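PDB 4DQ6: putative pyridoxal phosphate-dependent transferase from Clostridium difficile, which is a putative transferase of the class I and II aminotransferase family that binds pyridoxal-5'-phosphate. Local coordinates for residues 328-333 with 368-373. Sequence-based numbering, arbitrary orientation.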
ATOM      1  N   LEU A 328      -7.542  -8.986 -25.680  1.00 13.19           N
ATOM      2  CA  LEU A 328      -7.494  -9.471 -27.043  1.00 13.95           C
ATOM      3  C   LEU A 328      -6.250  -8.885 -27.730  1.00 14.92           C
ATOM      4  O   LEU A 328      -5.962  -7.693 -27.600  1.00 15.95           O
ATOM      5  CB  LEU A 328      -8.755  -8.992 -27.813  1.00 14.88           C
ATOM      6  CG  LEU A 328      -9.076  -9.742 -29.108  1.00 16.41           C
ATOM      7  CD1 LEU A 328      -9.503 -11.193 -28.874  1.00 16.22           C
ATOM      8  CD2 LEU A 328     -10.205  -8.963 -29.840  1.00 15.93           C
ATOM      9  N   TRP A 329      -5.494  -9.727 -28.430  1.00 14.14           N
ATOM     10  CA  TRP A 329      -4.227  -9.377 -29.031  1.00 14.29           C
ATOM     11  C   TRP A 329      -4.380  -9.420 -30.515  1.00 15.15           C
ATOM     12  O   TRP A 329      -4.519 -10.512 -31.103  1.00 17.05           O
ATOM     13  CB  TRP A 329      -3.206 -10.370 -28.538  1.00 13.16           C
ATOM     14  CG  TRP A 329      -1.731 -10.184 -28.914  1.00 12.68           C
ATOM     15  CD1 TRP A 329      -0.854 -11.106 -29.554  1.00 14.00           C
ATOM     16  CD2 TRP A 329      -0.875  -9.072 -28.545  1.00 13.18           C
ATOM     17  NE1 TRP A 329       0.329 -10.589 -29.597  1.00 14.87           N
ATOM     18  CE2 TRP A 329       0.423  -9.393 -29.023  1.00 14.04           C
ATOM     19  CE3 TRP A 329      -1.079  -7.835 -27.943  1.00 13.61           C
ATOM     20  CZ2 TRP A 329       1.502  -8.524 -28.867  1.00 14.92           C
ATOM     21  CZ3 TRP A 329      -0.020  -6.985 -27.736  1.00 14.61           C
ATOM     22  CH2 TRP A 329       1.268  -7.315 -28.235  1.00 14.47           C
ATOM     23  N   VAL A 330      -4.415  -8.232 -31.142  1.00 15.80           N
ATOM     24  CA  VAL A 330      -4.816  -8.128 -32.538  1.00 16.31           C
ATOM     25  C   VAL A 330      -3.659  -7.580 -33.381  1.00 16.33           C
ATOM     26  O   VAL A 330      -3.064  -6.581 -33.035  1.00 15.83           O
ATOM     27  CB  VAL A 330      -6.033  -7.179 -32.690  1.00 17.09           C
ATOM     28  CG1 VAL A 330      -6.446  -7.038 -34.147  1.00 17.96           C
ATOM     29  CG2 VAL A 330      -7.201  -7.627 -31.819  1.00 17.26           C
ATOM     30  N   ASP A 331      -3.325  -8.305 -34.452  1.00 17.51           N
ATOM     31  CA  ASP A 331      -2.256  -7.954 -35.348  1.00 18.50           C
ATOM     32  C   ASP A 331      -2.799  -7.045 -36.465  1.00 20.04           C
ATOM     33  O   ASP A 331      -3.655  -7.454 -37.234  1.00 20.66           O
ATOM     34  CB  ASP A 331      -1.713  -9.252 -35.919  1.00 19.47           C
ATOM     35  CG  ASP A 331      -0.573  -9.050 -36.873  1.00 20.89           C
ATOM     36  OD1 ASP A 331      -0.055  -7.929 -37.010  1.00 22.98           O
ATOM     37  OD2 ASP A 331      -0.222 -10.066 -37.512  1.00 26.66           O
ATOM     38  N   PHE A 332      -2.262  -5.829 -36.500  1.00 19.74           N
ATOM     39  CA  PHE A 332      -2.574  -4.812 -37.513  1.00 21.35           C
ATOM     40  C   PHE A 332      -1.505  -4.667 -38.587  1.00 21.79           C
ATOM     41  O   PHE A 332      -1.550  -3.759 -39.402  1.00 22.59           O
ATOM     42  CB  PHE A 332      -2.703  -3.446 -36.840  1.00 21.44           C
ATOM     43  CG  PHE A 332      -3.929  -3.258 -36.010  1.00 19.99           C
ATOM     44  CD1 PHE A 332      -4.111  -3.912 -34.830  1.00 18.86           C
ATOM     45  CD2 PHE A 332      -4.896  -2.315 -36.408  1.00 20.29           C
ATOM     46  CE1 PHE A 332      -5.247  -3.694 -34.071  1.00 18.22           C
ATOM     47  CE2 PHE A 332      -6.024  -2.081 -35.672  1.00 20.13           C
ATOM     48  CZ  PHE A 332      -6.197  -2.771 -34.456  1.00 19.19           C
ATOM     49  N   SER A 333      -0.506  -5.546 -38.592  1.00 22.38           N
ATOM     50  CA  SER A 333       0.652  -5.351 -39.436  1.00 23.84           C
ATOM     51  C   SER A 333       0.324  -5.371 -40.942  1.00 25.07           C
ATOM     52  O   SER A 333       1.019  -4.711 -41.734  1.00 27.11           O
ATOM     53  CB  SER A 333       1.734  -6.407 -39.127  1.00 25.04           C
ATOM     54  OG  SER A 333       1.282  -7.710 -39.393  1.00 25.69           O
ATOM     55  N   GLN A 368      -1.956  -4.502 -31.264  1.00 15.80           N
ATOM     56  CA  GLN A 368      -2.610  -3.709 -30.226  1.00 16.18           C
ATOM     57  C   GLN A 368      -3.374  -4.660 -29.327  1.00 15.86           C
ATOM     58  O   GLN A 368      -3.924  -5.659 -29.790  1.00 16.09           O
ATOM     59  CB  GLN A 368      -3.640  -2.722 -30.818  1.00 17.08           C
ATOM     60  CG  GLN A 368      -3.050  -1.789 -31.855  1.00 18.89           C
ATOM     61  CD  GLN A 368      -2.320  -0.590 -31.253  1.00 19.65           C
ATOM     62  OE1 GLN A 368      -2.797  -0.037 -30.247  1.00 22.02           O
ATOM     63  NE2 GLN A 368      -1.236  -0.125 -31.915  1.00 23.21           N
ATOM     64  N   ARG A 369      -3.406  -4.325 -28.051  1.00 15.69           N
ATOM     65  CA  ARG A 369      -4.199  -5.027 -27.040  1.00 14.67           C
ATOM     66  C   ARG A 369      -5.488  -4.295 -26.651  1.00 16.44           C
ATOM     67  O   ARG A 369      -5.481  -3.111 -26.343  1.00 15.41           O
ATOM     68  CB  ARG A 369      -3.340  -5.285 -25.804  1.00 14.68           C
ATOM     69  CG  ARG A 369      -3.828  -6.395 -24.920  1.00 14.70           C
ATOM     70  CD  ARG A 369      -3.238  -6.333 -23.523  1.00 14.03           C
ATOM     71  NE  ARG A 369      -3.694  -5.175 -22.736  1.00 14.20           N
ATOM     72  CZ  ARG A 369      -3.238  -4.879 -21.542  1.00 14.37           C
ATOM     73  NH1 ARG A 369      -2.258  -5.625 -20.970  1.00 14.11           N
ATOM     74  NH2 ARG A 369      -3.729  -3.844 -20.883  1.00 14.35           N
ATOM     75  N   ILE A 370      -6.561  -5.075 -26.715  1.00 15.07           N
ATOM     76  CA  ILE A 370      -7.916  -4.582 -26.523  1.00 14.73           C
ATOM     77  C   ILE A 370      -8.568  -5.259 -25.302  1.00 14.44           C
ATOM     78  O   ILE A 370      -8.629  -6.478 -25.216  1.00 13.86           O
ATOM     79  CB  ILE A 370      -8.801  -4.797 -27.745  1.00 15.33           C
ATOM     80  CG1 ILE A 370      -8.082  -4.375 -29.040  1.00 15.21           C
ATOM     81  CG2 ILE A 370     -10.078  -3.991 -27.587  1.00 15.59           C
ATOM     82  CD1 ILE A 370      -8.822  -4.635 -30.329  1.00 17.10           C
ATOM     83  N   ASN A 371      -9.039  -4.420 -24.377  1.00 13.92           N
ATOM     84  CA  ASN A 371      -9.745  -4.848 -23.189  1.00 14.01           C
ATOM     85  C   ASN A 371     -11.221  -5.139 -23.420  1.00 14.49           C
ATOM     86  O   ASN A 371     -11.960  -4.207 -23.708  1.00 16.64           O
ATOM     87  CB  ASN A 371      -9.538  -3.824 -22.074  1.00 14.20           C
ATOM     88  CG  ASN A 371     -10.177  -4.210 -20.762  1.00 14.74           C
ATOM     89  OD1 ASN A 371     -11.087  -5.048 -20.693  1.00 16.21           O
ATOM     90  ND2 ASN A 371      -9.803  -3.483 -19.715  1.00 15.79           N
ATOM     91  N   LEU A 372     -11.633  -6.408 -23.308  1.00 14.23           N
ATOM     92  CA  LEU A 372     -13.019  -6.823 -23.589  1.00 15.35           C
ATOM     93  C   LEU A 372     -13.898  -6.976 -22.391  1.00 15.04           C
ATOM     94  O   LEU A 372     -15.039  -7.494 -22.512  1.00 15.64           O
ATOM     95  CB  LEU A 372     -12.991  -8.106 -24.447  1.00 16.16           C
ATOM     96  CG  LEU A 372     -13.126  -7.874 -25.958  1.00 19.14           C
ATOM     97  CD1 LEU A 372     -12.080  -6.885 -26.473  1.00 17.61           C
ATOM     98  CD2 LEU A 372     -13.100  -9.216 -26.709  1.00 19.83           C
ATOM     99  N   ALA A 373     -13.457  -6.562 -21.211  1.00 13.97           N
ATOM    100  CA  ALA A 373     -14.250  -6.655 -19.976  1.00 14.65           C
ATOM    101  C   ALA A 373     -15.065  -5.395 -19.862  1.00 14.70           C
ATOM    102  O   ALA A 373     -14.855  -4.532 -19.000  1.00 14.65           O
ATOM    103  CB  ALA A 373     -13.335  -6.834 -18.737  1.00 13.33           C
TER
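Leu328 and Ile370 form a hydrogen-bonded pair between two antiparallel neighbours, the central strands 327-331 and 367-371 of the small four-stranded sheet in this class I and II aminotransferase fold. Leu328 N gives to Ile370 O at 2.8 Å, and Ile370 N returns a bond to Leu328 O. Val330 and Gln368 repeat the exchange: Val330 N reaches Gln368 O at 2.9 Å, and Gln368 N reaches Val330 O. Leu328 O also takes a CA-H...O contact from Arg369 CA at 3.2 Å. Between these pairs, Trp329 and Arg369 form a non-hydrogen-bonded pair, with both side chains on the face opposite Leu328 and Ile370. Arg369 CB meets the edge of the Trp329 ring at CE3, 4.0 Å away. The polar ends have partners beyond the two strands. Trp329 NE1 is hydrogen-bonded to Tyr151 OH. Arg369 gives NH1 to Asn175 OD1, in the pyridoxal-5'-phosphate pocket, and NH2 to Trp38 O; its side chain lies about 5 Å from the bound pyridoxal-5'-phosphate.

On the face carrying Leu328, Val330, Gln368 and Ile370, Leu328 touches helix 289-313, Gln368 helix 339-350 and Ile370 helix 376-390. Here Ile370 CG1 lies beside its own backbone N (chi1 -46°), and CD1 touches Val330 CG2 at 3.7 Å. Phe332 CE1 lies 3.7 Å from Gln368 CG, with the ring and amide planes 83° apart. Each strand runs out into an Asx turn. Asn371 OD1 accepts from Ala373 N, while its ND2 is hydrogen-bonded to Val39 O and Asp41 O. Asp331 OD1 takes two donors, Ser333 N from above the carboxylate plane and Ser333 OG on the syn side at 2.7 Å.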